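PDB 3TQE: malonyl-CoA-[acyl-carrier-protein] transacylase, which probably catalyses the transfer of the malonyl group from malonyl-CoA to holo-acyl carrier protein, releasing free coenzyme A. Local coordinates for residues L20-E25 with Q67-T72; W49-V52 with E58-D61; Q126-V131 with Q210-R215; Q158-A163 with D181-M186. One frame throughout, in Å; residues are numbered along the deposited sequence.

Interaction 1 (L20-E25 with Q67-T72)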
loop_
_atom_site.group_PDB
_atom_site.type_symbol
_atom_site.label_atom_id
_atom_site.label_comp_id
_atom_site.label_asym_id
_atom_site.label_seq_id
_atom_site.Cartn_x
_atom_site.Cartn_y
_atom_site.Cartn_z
ATOM N N LEU A 20 13.160 -0.789 10.264
ATOM C CA LEU A 20 14.566 -1.066 10.137
ATOM C C LEU A 20 14.802 -2.547 10.250
ATOM O O LEU A 20 14.153 -3.239 11.067
ATOM C CB LEU A 20 15.377 -0.362 11.222
ATOM C CG LEU A 20 15.467 1.141 11.137
ATOM C CD1 LEU A 20 16.317 1.620 12.295
ATOM C CD2 LEU A 20 16.061 1.565 9.809
ATOM N N GLY A 21 15.691 -3.038 9.409
ATOM C CA GLY A 21 16.058 -4.423 9.397
ATOM C C GLY A 21 15.096 -5.304 8.655
ATOM O O GLY A 21 15.263 -6.497 8.628
HETATM N N MSE A 22 14.090 -4.728 8.023
HETATM C CA MSE A 22 13.180 -5.562 7.309
HETATM C C MSE A 22 13.912 -6.393 6.245
HETATM O O MSE A 22 14.900 -6.000 5.615
HETATM C CB MSE A 22 12.015 -4.765 6.751
HETATM C CG MSE A 22 12.414 -3.777 5.790
HETATM SE SE MSE A 22 10.848 -2.848 5.083
HETATM C CE MSE A 22 12.083 -2.159 3.733
ATOM N N LEU A 23 13.380 -7.589 6.054
ATOM C CA LEU A 23 13.910 -8.556 5.118
ATOM C C LEU A 23 15.329 -9.033 5.409
ATOM O O LEU A 23 15.938 -9.673 4.571
ATOM C CB LEU A 23 13.798 -8.056 3.659
ATOM C CG LEU A 23 12.421 -8.111 3.019
ATOM C CD1 LEU A 23 11.414 -7.267 3.680
ATOM C CD2 LEU A 23 12.530 -7.763 1.560
ATOM N N ALA A 24 15.862 -8.768 6.606
ATOM C CA ALA A 24 17.229 -9.184 6.870
ATOM C C ALA A 24 17.418 -10.699 6.715
ATOM O O ALA A 24 18.368 -11.178 6.094
ATOM C CB ALA A 24 17.670 -8.732 8.252
ATOM N N GLU A 25 16.475 -11.460 7.241
ATOM C CA GLU A 25 16.569 -12.913 7.142
ATOM C C GLU A 25 16.457 -13.379 5.708
ATOM O O GLU A 25 17.285 -14.143 5.225
ATOM C CB GLU A 25 15.516 -13.566 7.999
ATOM C CG GLU A 25 15.584 -15.058 7.949
ATOM C CD GLU A 25 14.680 -15.732 8.957
ATOM O OE1 GLU A 25 13.974 -15.039 9.735
ATOM O OE2 GLU A 25 14.717 -16.985 8.999
ATOM N N GLN A 67 8.914 5.126 0.502
ATOM C CA GLN A 67 8.255 4.619 -0.670
ATOM C C GLN A 67 9.125 3.687 -1.524
ATOM O O GLN A 67 8.727 2.572 -1.811
ATOM C CB GLN A 67 7.577 5.711 -1.474
ATOM C CG GLN A 67 6.460 6.344 -0.642
ATOM C CD GLN A 67 5.476 7.172 -1.412
ATOM O OE1 GLN A 67 5.177 6.893 -2.570
ATOM N NE2 GLN A 67 4.898 8.165 -0.734
ATOM N N PRO A 68 10.318 4.113 -1.924
ATOM C CA PRO A 68 11.152 3.177 -2.668
ATOM C C PRO A 68 11.585 1.970 -1.827
ATOM O O PRO A 68 11.740 0.888 -2.368
ATOM C CB PRO A 68 12.351 4.016 -3.118
ATOM C CG PRO A 68 12.305 5.228 -2.298
ATOM C CD PRO A 68 10.890 5.462 -1.898
ATOM N N ALA A 69 11.752 2.140 -0.523
ATOM C CA ALA A 69 12.144 1.039 0.346
ATOM C C ALA A 69 11.076 -0.042 0.308
ATOM O O ALA A 69 11.373 -1.217 0.167
ATOM C CB ALA A 69 12.343 1.520 1.756
ATOM N N LEU A 70 9.824 0.370 0.463
ATOM C CA LEU A 70 8.745 -0.607 0.515
ATOM C C LEU A 70 8.457 -1.199 -0.844
ATOM O O LEU A 70 8.168 -2.395 -0.974
ATOM C CB LEU A 70 7.508 0.016 1.090
ATOM C CG LEU A 70 7.548 0.099 2.598
ATOM C CD1 LEU A 70 6.333 0.906 3.043
ATOM C CD2 LEU A 70 7.577 -1.295 3.255
ATOM N N LEU A 71 8.531 -0.390 -1.896
ATOM C CA LEU A 71 8.348 -0.958 -3.222
ATOM C C LEU A 71 9.381 -2.052 -3.453
ATOM O O LEU A 71 9.079 -3.147 -3.943
ATOM C CB LEU A 71 8.464 0.116 -4.297
ATOM C CG LEU A 71 8.499 -0.398 -5.719
ATOM C CD1 LEU A 71 7.159 -1.000 -6.048
ATOM C CD2 LEU A 71 8.905 0.703 -6.689
ATOM N N THR A 72 10.614 -1.769 -3.080
ATOM C CA THR A 72 11.721 -2.701 -3.293
ATOM C C THR A 72 11.530 -3.953 -2.445
ATOM O O THR A 72 11.722 -5.053 -2.928
ATOM C CB THR A 72 13.051 -1.997 -3.023
ATOM O OG1 THR A 72 13.168 -0.882 -3.895
ATOM C CG2 THR A 72 14.227 -2.936 -3.268
#
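Met22 occupies the first corner of a type II beta turn, from Gly21 to Ala24, and lays its side chain against Ala69 and Leu70 of the long helix 63-83. The turn is closed by Ala24 N on Gly21 O (3.1 Å), and Leu23, at its second corner, is the N-cap of helix 24-29. Met22 is a selenomethionine whose CG lies between the backbone N and the carbonyl carbon (chi1 63°); because the chain runs extended beyond CG, it spans from the turn to the helix, where Leu70 CA lies 9.5 Å from Met22 CA. Its terminal CE comes to rest 3.8 Å from Ala69 O and 4.2 Å from Ala69 CB, while SE lies 4.1 Å from Leu70 CD2. Leu70 crosses it at about a right angle: its CB starts off away from the turn, and the CD2 branch returns toward SE. All three residues are buried: methionine's long unbranched chain, here with selenium in place of sulfur, suits the reach, and a small alanine leaves room for its methyl end. Within the same stretch of helix, Thr72 OG1 donates to Pro68 O (2.7 Å), which also accepts from Thr72 N, the two donors arriving from opposite faces of its plane. The Leu70 side chain lies about 9 Å from that of Ser96, a predicted active-site residue, without touching the site. Val52 of helix 48-54 touches Met22 and Ala69, Pro281 of a loop packs on Met22 and Leu70, Thr72 meets Phe37 of helix 31-44, and Leu71 meets Val118 of helix 111-128.

Interaction 2 (W49-V52 with E58-D61)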
loop_
_atom_site.group_PDB
_atom_site.type_symbol
_atom_site.label_atom_id
_atom_site.label_comp_id
_atom_site.label_asym_id
_atom_site.label_seq_id
_atom_site.Cartn_x
_atom_site.Cartn_y
_atom_site.Cartn_z
ATOM N N TRP A 49 19.643 -0.805 0.549
ATOM C CA TRP A 49 19.704 -1.874 1.544
ATOM C C TRP A 49 20.341 -1.386 2.843
ATOM O O TRP A 49 19.832 -1.627 3.918
ATOM C CB TRP A 49 20.476 -3.038 0.987
ATOM C CG TRP A 49 20.561 -4.203 1.892
ATOM C CD1 TRP A 49 21.671 -4.645 2.524
ATOM C CD2 TRP A 49 19.511 -5.107 2.237
ATOM N NE1 TRP A 49 21.391 -5.794 3.239
ATOM C CE2 TRP A 49 20.064 -6.092 3.083
ATOM C CE3 TRP A 49 18.165 -5.177 1.919
ATOM C CZ2 TRP A 49 19.306 -7.122 3.620
ATOM C CZ3 TRP A 49 17.417 -6.220 2.423
ATOM C CH2 TRP A 49 17.987 -7.179 3.270
ATOM N N ALA A 50 21.428 -0.629 2.716
ATOM C CA ALA A 50 22.088 -0.082 3.865
ATOM C C ALA A 50 21.173 0.826 4.646
ATOM O O ALA A 50 21.135 0.787 5.874
ATOM C CB ALA A 50 23.336 0.652 3.435
ATOM N N LEU A 51 20.369 1.611 3.934
ATOM C CA LEU A 51 19.454 2.501 4.597
ATOM C C LEU A 51 18.412 1.705 5.354
ATOM O O LEU A 51 18.115 2.006 6.488
ATOM C CB LEU A 51 18.799 3.438 3.580
ATOM C CG LEU A 51 17.897 4.550 4.092
ATOM C CD1 LEU A 51 17.821 5.646 3.025
ATOM C CD2 LEU A 51 16.519 4.092 4.415
ATOM N N VAL A 52 17.850 0.679 4.729
ATOM C CA VAL A 52 16.807 -0.088 5.366
ATOM C C VAL A 52 17.339 -0.901 6.522
ATOM O O VAL A 52 16.641 -1.093 7.495
ATOM C CB VAL A 52 16.142 -0.999 4.327
ATOM C CG1 VAL A 52 15.253 -2.005 4.970
ATOM C CG2 VAL A 52 15.384 -0.126 3.311
ATOM N N GLU A 58 14.484 7.534 11.614
ATOM C CA GLU A 58 13.882 8.786 11.169
ATOM C C GLU A 58 14.015 8.946 9.660
ATOM O O GLU A 58 13.136 9.519 9.009
ATOM C CB GLU A 58 14.529 9.987 11.897
ATOM C CG GLU A 58 16.020 10.210 11.592
ATOM C CD GLU A 58 16.778 10.909 12.725
ATOM O OE1 GLU A 58 16.370 12.025 13.125
ATOM O OE2 GLU A 58 17.792 10.348 13.203
ATOM N N ARG A 59 15.116 8.450 9.117
ATOM C CA ARG A 59 15.444 8.523 7.692
ATOM C C ARG A 59 14.478 7.614 6.931
ATOM O O ARG A 59 13.759 8.010 5.991
ATOM C CB ARG A 59 16.903 8.049 7.514
ATOM C CG ARG A 59 17.667 8.487 6.288
ATOM C CD ARG A 59 18.739 9.548 6.662
ATOM N NE ARG A 59 18.057 10.823 6.814
ATOM C CZ ARG A 59 18.013 11.556 7.917
ATOM N NH1 ARG A 59 18.691 11.217 9.006
ATOM N NH2 ARG A 59 17.310 12.673 7.903
ATOM N N LEU A 60 14.439 6.366 7.356
ATOM C CA LEU A 60 13.578 5.402 6.704
ATOM C C LEU A 60 12.135 5.833 6.716
ATOM O O LEU A 60 11.411 5.551 5.774
ATOM C CB LEU A 60 13.706 4.029 7.362
ATOM C CG LEU A 60 12.833 2.910 6.782
ATOM C CD1 LEU A 60 13.135 2.715 5.302
ATOM C CD2 LEU A 60 13.110 1.627 7.551
ATOM N N ASP A 61 11.719 6.542 7.759
ATOM C CA ASP A 61 10.339 6.947 7.899
ATOM C C ASP A 61 9.961 8.204 7.100
ATOM O O ASP A 61 8.794 8.576 7.035
ATOM C CB ASP A 61 9.999 7.127 9.373
ATOM C CG ASP A 61 9.860 5.797 10.122
ATOM O OD1 ASP A 61 9.654 4.720 9.497
ATOM O OD2 ASP A 61 9.924 5.837 11.368
#
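Leu51 and Val52 meet Leu60 where the two short, consecutive helices 48-54 and 57-60 of the acyl transferase fold pack together, bringing Val52 CA and Leu60 CA within 6.5 Å. Between the segments the contact is apolar, without a hydrogen bond across it. Leu60 is the shared partner: its CD1 methyl sits 3.8 Å from Leu51 CD2 and 4.1 Å from Val52 CG2, touching both residues at once. Leu51 CG stands anti to the backbone N (chi1 -174°), which carries the fork of the side chain toward helix 57-60, with CD2 4.0 Å from Leu60 CA. Branched aliphatic residues suit this buried spot, since their forked ends pack between helices with no polar group to satisfy. At the margin, the methylenes of Arg59 lie beside Leu51 CD1 in the conformer given, while the guanidinium leads away; this arginine has two conformers, so that contact is doubtful. Polar bonds lie around the packing: Leu60 O accepts from Thr66 OG1, and Asp61 OD1 from Gln18 NE2, which ties the end of this segment to a loop. Phe65 of helix 63-83 touches Leu51, and Ala69 of that helix meets both Val52 and Leu60. Leu51 CD2 also lies 4.1 Å from Leu60 CB.

Interaction 3 (Q126-V131 with Q210-R215)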
loop_
_atom_site.group_PDB
_atom_site.type_symbol
_atom_site.label_atom_id
_atom_site.label_comp_id
_atom_site.label_asym_id
_atom_site.label_seq_id
_atom_site.Cartn_x
_atom_site.Cartn_y
_atom_site.Cartn_z
ATOM N N GLN A 126 5.339 14.803 0.062
ATOM C CA GLN A 126 5.920 15.472 1.209
ATOM C C GLN A 126 5.815 16.985 1.101
ATOM O O GLN A 126 5.679 17.688 2.111
ATOM C CB GLN A 126 7.387 15.093 1.293
ATOM C CG GLN A 126 8.123 15.717 2.434
ATOM C CD GLN A 126 7.747 15.081 3.688
ATOM O OE1 GLN A 126 6.985 15.635 4.512
ATOM N NE2 GLN A 126 8.225 13.864 3.851
ATOM N N GLU A 127 5.924 17.480 -0.120
ATOM C CA GLU A 127 5.985 18.908 -0.382
ATOM C C GLU A 127 4.632 19.543 -0.549
ATOM O O GLU A 127 4.530 20.781 -0.604
ATOM C CB GLU A 127 6.839 19.149 -1.621
ATOM C CG GLU A 127 8.265 18.756 -1.398
ATOM C CD GLU A 127 9.166 19.085 -2.587
ATOM O OE1 GLU A 127 8.711 19.873 -3.455
ATOM O OE2 GLU A 127 10.317 18.558 -2.656
ATOM N N ALA A 128 3.570 18.744 -0.620
ATOM C CA ALA A 128 2.282 19.288 -1.012
ATOM C C ALA A 128 1.707 20.222 0.027
ATOM O O ALA A 128 1.076 21.187 -0.338
ATOM C CB ALA A 128 1.299 18.187 -1.306
ATOM N N VAL A 129 1.907 19.890 1.297
ATOM C CA VAL A 129 1.327 20.633 2.417
ATOM C C VAL A 129 2.458 21.088 3.322
ATOM O O VAL A 129 3.311 20.293 3.680
ATOM C CB VAL A 129 0.361 19.707 3.211
ATOM C CG1 VAL A 129 -0.203 20.372 4.441
ATOM C CG2 VAL A 129 -0.773 19.245 2.295
ATOM N N PRO A 130 2.450 22.373 3.739
ATOM C CA PRO A 130 3.539 22.769 4.580
ATOM C C PRO A 130 3.583 21.981 5.876
ATOM O O PRO A 130 2.550 21.531 6.403
ATOM C CB PRO A 130 3.273 24.252 4.838
ATOM C CG PRO A 130 2.403 24.687 3.753
ATOM C CD PRO A 130 1.572 23.496 3.391
ATOM N N VAL A 131 4.793 21.798 6.377
ATOM C CA VAL A 131 5.038 21.116 7.636
ATOM C C VAL A 131 4.018 21.524 8.714
ATOM O O VAL A 131 3.767 22.713 8.913
ATOM C CB VAL A 131 6.471 21.447 8.169
ATOM C CG1 VAL A 131 6.648 22.955 8.347
ATOM C CG2 VAL A 131 6.711 20.733 9.492
ATOM N N GLN A 210 -3.510 17.424 -4.252
ATOM C CA GLN A 210 -3.614 17.779 -5.645
ATOM C C GLN A 210 -2.308 18.360 -6.235
ATOM O O GLN A 210 -1.957 18.036 -7.352
ATOM C CB GLN A 210 -4.780 18.719 -5.890
ATOM C CG GLN A 210 -5.060 18.939 -7.363
ATOM C CD GLN A 210 -5.501 17.680 -8.100
ATOM O OE1 GLN A 210 -6.384 16.958 -7.649
ATOM N NE2 GLN A 210 -4.873 17.416 -9.250
ATOM N N PRO A 211 -1.569 19.183 -5.489
ATOM C CA PRO A 211 -0.333 19.688 -6.089
ATOM C C PRO A 211 0.648 18.575 -6.411
ATOM O O PRO A 211 1.363 18.637 -7.403
ATOM C CB PRO A 211 0.235 20.586 -4.996
ATOM C CG PRO A 211 -0.948 20.988 -4.202
ATOM C CD PRO A 211 -1.876 19.842 -4.208
ATOM N N ALA A 212 0.691 17.557 -5.563
ATOM C CA ALA A 212 1.547 16.410 -5.807
ATOM C C ALA A 212 1.055 15.604 -6.988
ATOM O O ALA A 212 1.846 15.116 -7.775
ATOM C CB ALA A 212 1.588 15.538 -4.575
ATOM N N ALA A 213 -0.246 15.455 -7.095
ATOM C CA ALA A 213 -0.837 14.710 -8.181
ATOM C C ALA A 213 -0.490 15.381 -9.508
ATOM O O ALA A 213 -0.178 14.715 -10.491
ATOM C CB ALA A 213 -2.317 14.621 -8.012
ATOM N N ASP A 214 -0.551 16.705 -9.538
ATOM C CA ASP A 214 -0.241 17.425 -10.756
ATOM C C ASP A 214 1.194 17.185 -11.177
ATOM O O ASP A 214 1.478 17.023 -12.361
ATOM C CB ASP A 214 -0.477 18.907 -10.579
ATOM C CG ASP A 214 -1.960 19.255 -10.405
ATOM O OD1 ASP A 214 -2.833 18.415 -10.699
ATOM O OD2 ASP A 214 -2.241 20.390 -9.958
ATOM N N ARG A 215 2.098 17.148 -10.215
ATOM C CA ARG A 215 3.498 16.912 -10.504
ATOM C C ARG A 215 3.724 15.482 -10.934
ATOM O O ARG A 215 4.416 15.217 -11.926
ATOM C CB ARG A 215 4.357 17.264 -9.311
ATOM C CG ARG A 215 4.331 18.739 -9.012
ATOM C CD ARG A 215 5.038 19.022 -7.732
ATOM N NE ARG A 215 6.482 18.961 -7.873
ATOM C CZ ARG A 215 7.350 19.027 -6.866
ATOM N NH1 ARG A 215 6.927 19.126 -5.607
ATOM N NH2 ARG A 215 8.658 18.988 -7.125
#
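Glu127 and Arg215 form a salt bridge at the protein surface, in which Arg215 NH1 donates to Glu127 OE1 over 2.9 Å with an N-H...O angle of 161°. The acceptor lies near the guanidinium plane, at its edge. The acceptor side is less regular: NH1 meets OE1 from above the carboxylate, 54° out of its plane. The arginine chain bends at chi3 (76°), which turns the guanidinium across the extended glutamate. Long flexible side chains suit this solvent-facing edge of the contact, bridging two helices without close packing. Beside the bridge is helix-helix packing within the acyl transferase domain: helices 111-128 and 210-220 approach until Ala128 CA and Ala212 CA are 5.6 Å apart, a closeness that small residues permit; the CB methyls of Ala128 and Ala212 touch at 4.2 Å. Tyr124 of helix 111-128 packs on Ala212 and Arg215. Pro211 fits the first turn of helix 210-220, where its missing N-H costs no helical bond, and its CG edges up to Ala128 O (4.4 Å). Its own carbonyl accepts from Arg215 N, as Gln210 O does from Asp214 N. Across the same turn Gln210 NE2 donates to Asp214 OD1 (2.7 Å), the acceptor lying in the plane of the glutamine amide.

Interaction 4 (Q158-A163 with D181-M186)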
loop_
_atom_site.group_PDB
_atom_site.type_symbol
_atom_site.label_atom_id
_atom_site.label_comp_id
_atom_site.label_asym_id
_atom_site.label_seq_id
_atom_site.Cartn_x
_atom_site.Cartn_y
_atom_site.Cartn_z
ATOM N N GLN A 158 -12.215 23.810 6.079
ATOM C CA GLN A 158 -10.976 23.097 5.853
ATOM C C GLN A 158 -11.283 21.758 5.215
ATOM O O GLN A 158 -12.432 21.408 4.982
ATOM C CB GLN A 158 -10.243 22.895 7.183
ATOM C CG GLN A 158 -9.757 24.182 7.823
ATOM C CD GLN A 158 -8.849 23.880 8.987
ATOM O OE1 GLN A 158 -9.317 23.379 10.006
ATOM N NE2 GLN A 158 -7.542 24.132 8.829
ATOM N N VAL A 159 -10.225 21.018 4.907
ATOM C CA VAL A 159 -10.346 19.695 4.336
ATOM C C VAL A 159 -10.203 18.648 5.430
ATOM O O VAL A 159 -9.245 18.651 6.191
ATOM C CB VAL A 159 -9.236 19.444 3.300
ATOM C CG1 VAL A 159 -9.266 18.008 2.792
ATOM C CG2 VAL A 159 -9.376 20.395 2.159
ATOM N N VAL A 160 -11.144 17.732 5.478
ATOM C CA VAL A 160 -11.000 16.529 6.281
ATOM C C VAL A 160 -11.959 15.509 5.726
ATOM O O VAL A 160 -13.129 15.781 5.544
ATOM C CB VAL A 160 -11.229 16.761 7.789
ATOM C CG1 VAL A 160 -12.591 17.423 8.058
ATOM C CG2 VAL A 160 -11.065 15.462 8.588
ATOM N N GLN A 161 -11.444 14.337 5.395
ATOM C CA GLN A 161 -12.279 13.317 4.820
ATOM C C GLN A 161 -11.691 11.948 4.977
ATOM O O GLN A 161 -10.517 11.820 5.242
ATOM C CB GLN A 161 -12.516 13.579 3.353
ATOM C CG GLN A 161 -11.325 13.782 2.509
ATOM C CD GLN A 161 -11.738 14.390 1.156
ATOM O OE1 GLN A 161 -12.151 15.561 1.069
ATOM N NE2 GLN A 161 -11.644 13.607 0.125
ATOM N N PRO A 162 -12.515 10.913 4.777
ATOM C CA PRO A 162 -11.992 9.561 4.739
ATOM C C PRO A 162 -10.915 9.417 3.663
ATOM O O PRO A 162 -11.059 9.928 2.563
ATOM C CB PRO A 162 -13.239 8.715 4.441
ATOM C CG PRO A 162 -14.389 9.530 4.993
ATOM C CD PRO A 162 -13.984 10.935 4.657
ATOM N N ALA A 163 -9.846 8.752 4.042
ATOM C CA ALA A 163 -8.630 8.629 3.253
ATOM C C ALA A 163 -8.289 7.174 3.018
ATOM O O ALA A 163 -7.899 6.803 1.915
ATOM C CB ALA A 163 -7.497 9.316 3.929
ATOM N N ASP A 181 -8.111 16.970 13.840
ATOM C CA ASP A 181 -8.271 16.890 15.285
ATOM C C ASP A 181 -9.726 17.102 15.687
ATOM O O ASP A 181 -10.236 16.420 16.561
ATOM C CB ASP A 181 -7.352 17.884 15.978
ATOM C CG ASP A 181 -5.913 17.452 15.995
ATOM O OD1 ASP A 181 -5.640 16.261 15.764
ATOM O OD2 ASP A 181 -5.026 18.306 16.290
ATOM N N ARG A 182 -10.404 18.049 15.049
ATOM C CA ARG A 182 -11.811 18.289 15.341
ATOM C C ARG A 182 -12.653 17.073 15.023
ATOM O O ARG A 182 -13.517 16.703 15.783
ATOM C CB ARG A 182 -12.350 19.493 14.588
ATOM C CG ARG A 182 -11.822 20.820 15.055
ATOM C CD ARG A 182 -12.580 21.974 14.443
ATOM N NE ARG A 182 -12.574 22.030 12.991
ATOM C CZ ARG A 182 -11.645 22.603 12.234
ATOM N NH1 ARG A 182 -10.556 23.173 12.738
ATOM N NH2 ARG A 182 -11.800 22.585 10.926
ATOM N N ALA A 183 -12.372 16.450 13.892
ATOM C CA ALA A 183 -13.099 15.279 13.465
ATOM C C ALA A 183 -12.851 14.106 14.397
ATOM O O ALA A 183 -13.780 13.352 14.721
ATOM C CB ALA A 183 -12.696 14.907 12.056
ATOM N N LEU A 184 -11.611 13.911 14.803
ATOM C CA LEU A 184 -11.308 12.819 15.702
ATOM C C LEU A 184 -12.020 13.023 17.017
ATOM O O LEU A 184 -12.548 12.082 17.608
ATOM C CB LEU A 184 -9.810 12.703 15.935
ATOM C CG LEU A 184 -8.967 12.293 14.747
ATOM C CD1 LEU A 184 -7.486 12.389 15.094
ATOM C CD2 LEU A 184 -9.363 10.918 14.201
ATOM N N ASN A 185 -12.048 14.263 17.483
ATOM C CA ASN A 185 -12.730 14.502 18.739
ATOM C C ASN A 185 -14.229 14.237 18.622
ATOM O O ASN A 185 -14.829 13.646 19.516
ATOM C CB ASN A 185 -12.438 15.926 19.213
ATOM C CG ASN A 185 -12.672 16.080 20.674
ATOM O OD1 ASN A 185 -12.076 15.385 21.496
ATOM N ND2 ASN A 185 -13.529 16.956 21.011
HETATM N N MSE A 186 -14.833 14.634 17.501
HETATM C CA MSE A 186 -16.234 14.321 17.261
HETATM C C MSE A 186 -16.457 12.832 17.168
HETATM O O MSE A 186 -17.467 12.323 17.627
HETATM C CB MSE A 186 -16.721 14.948 15.984
HETATM C CG MSE A 186 -16.888 16.363 16.034
HETATM SE SE MSE A 186 -17.755 16.982 14.428
HETATM C CE MSE A 186 -17.410 18.800 14.745
#
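Val160 and Ala183 make the close-packed half of this contact, and Gln158 with Arg182 its polar half, where strand 160-167 and the residues leading into it meet helix 177-189 in the smaller, ferredoxin-like part of the fold. Val160 CG2 rests 3.9 Å from Ala183 CB. CG2 stands anti to the backbone N, and the alanine is small enough to let the helix lie close to the strand (Val160 CA to Ala183 CA, 7.6 Å). Both are buried; Ile173 of strand 170-174 touches each, and helix 144-155 supplies Ala155 against Val160 and Ala154 against Ala183. The other half is partly exposed, and long side chains span it. Gln158 runs extended and meets Arg182 at about a right angle, offering one oxygen to the guanidinium end: NH2 to OE1 is 2.8 Å and NH1 to OE1 is 3.0 Å. The NH2 bond lies in the carbonyl plane on a lone pair, whereas the NH1 donor is tilted 20° from it. Sharing one oxygen leaves both bonds bent, the NH1 one more so (136°). Amide and guanidinium are nearly coplanar, 27° apart. Arg182 NE donates to Ala154 O, and Gln158 NE2 to Glu178 OE1, so each group has a further hydrogen-bond partner. A neutral amide thus accepts two charge-assisted hydrogen bonds, which would probably polarise its carbonyl while leaving the charge of Arg182 uncancelled by this partner.

Interactions 1 and 2 are buried neighbours, their centres 8 Å apart: Val52 belongs to the second, yet its CG1 packs 3.4 Å from Met22 CE of the first, and its carbonyl probably accepts a hydrogen bond from Gly21 N. Interaction 1 packs a turn on helix 63-83, and interaction 2 joins helices 48-54 and 57-60. Interaction 3 lies at the surface between two other helices, and interaction 4, partly buried, joins strand to helix in the ferredoxin-like part; neither touches another contact. Chemistry follows place: no hydrogen bond crosses either buried pair, whereas the outer two each set an apolar contact involving alanine beside an arginine, bound to a carboxylate in interaction 3 and an amide in interaction 4.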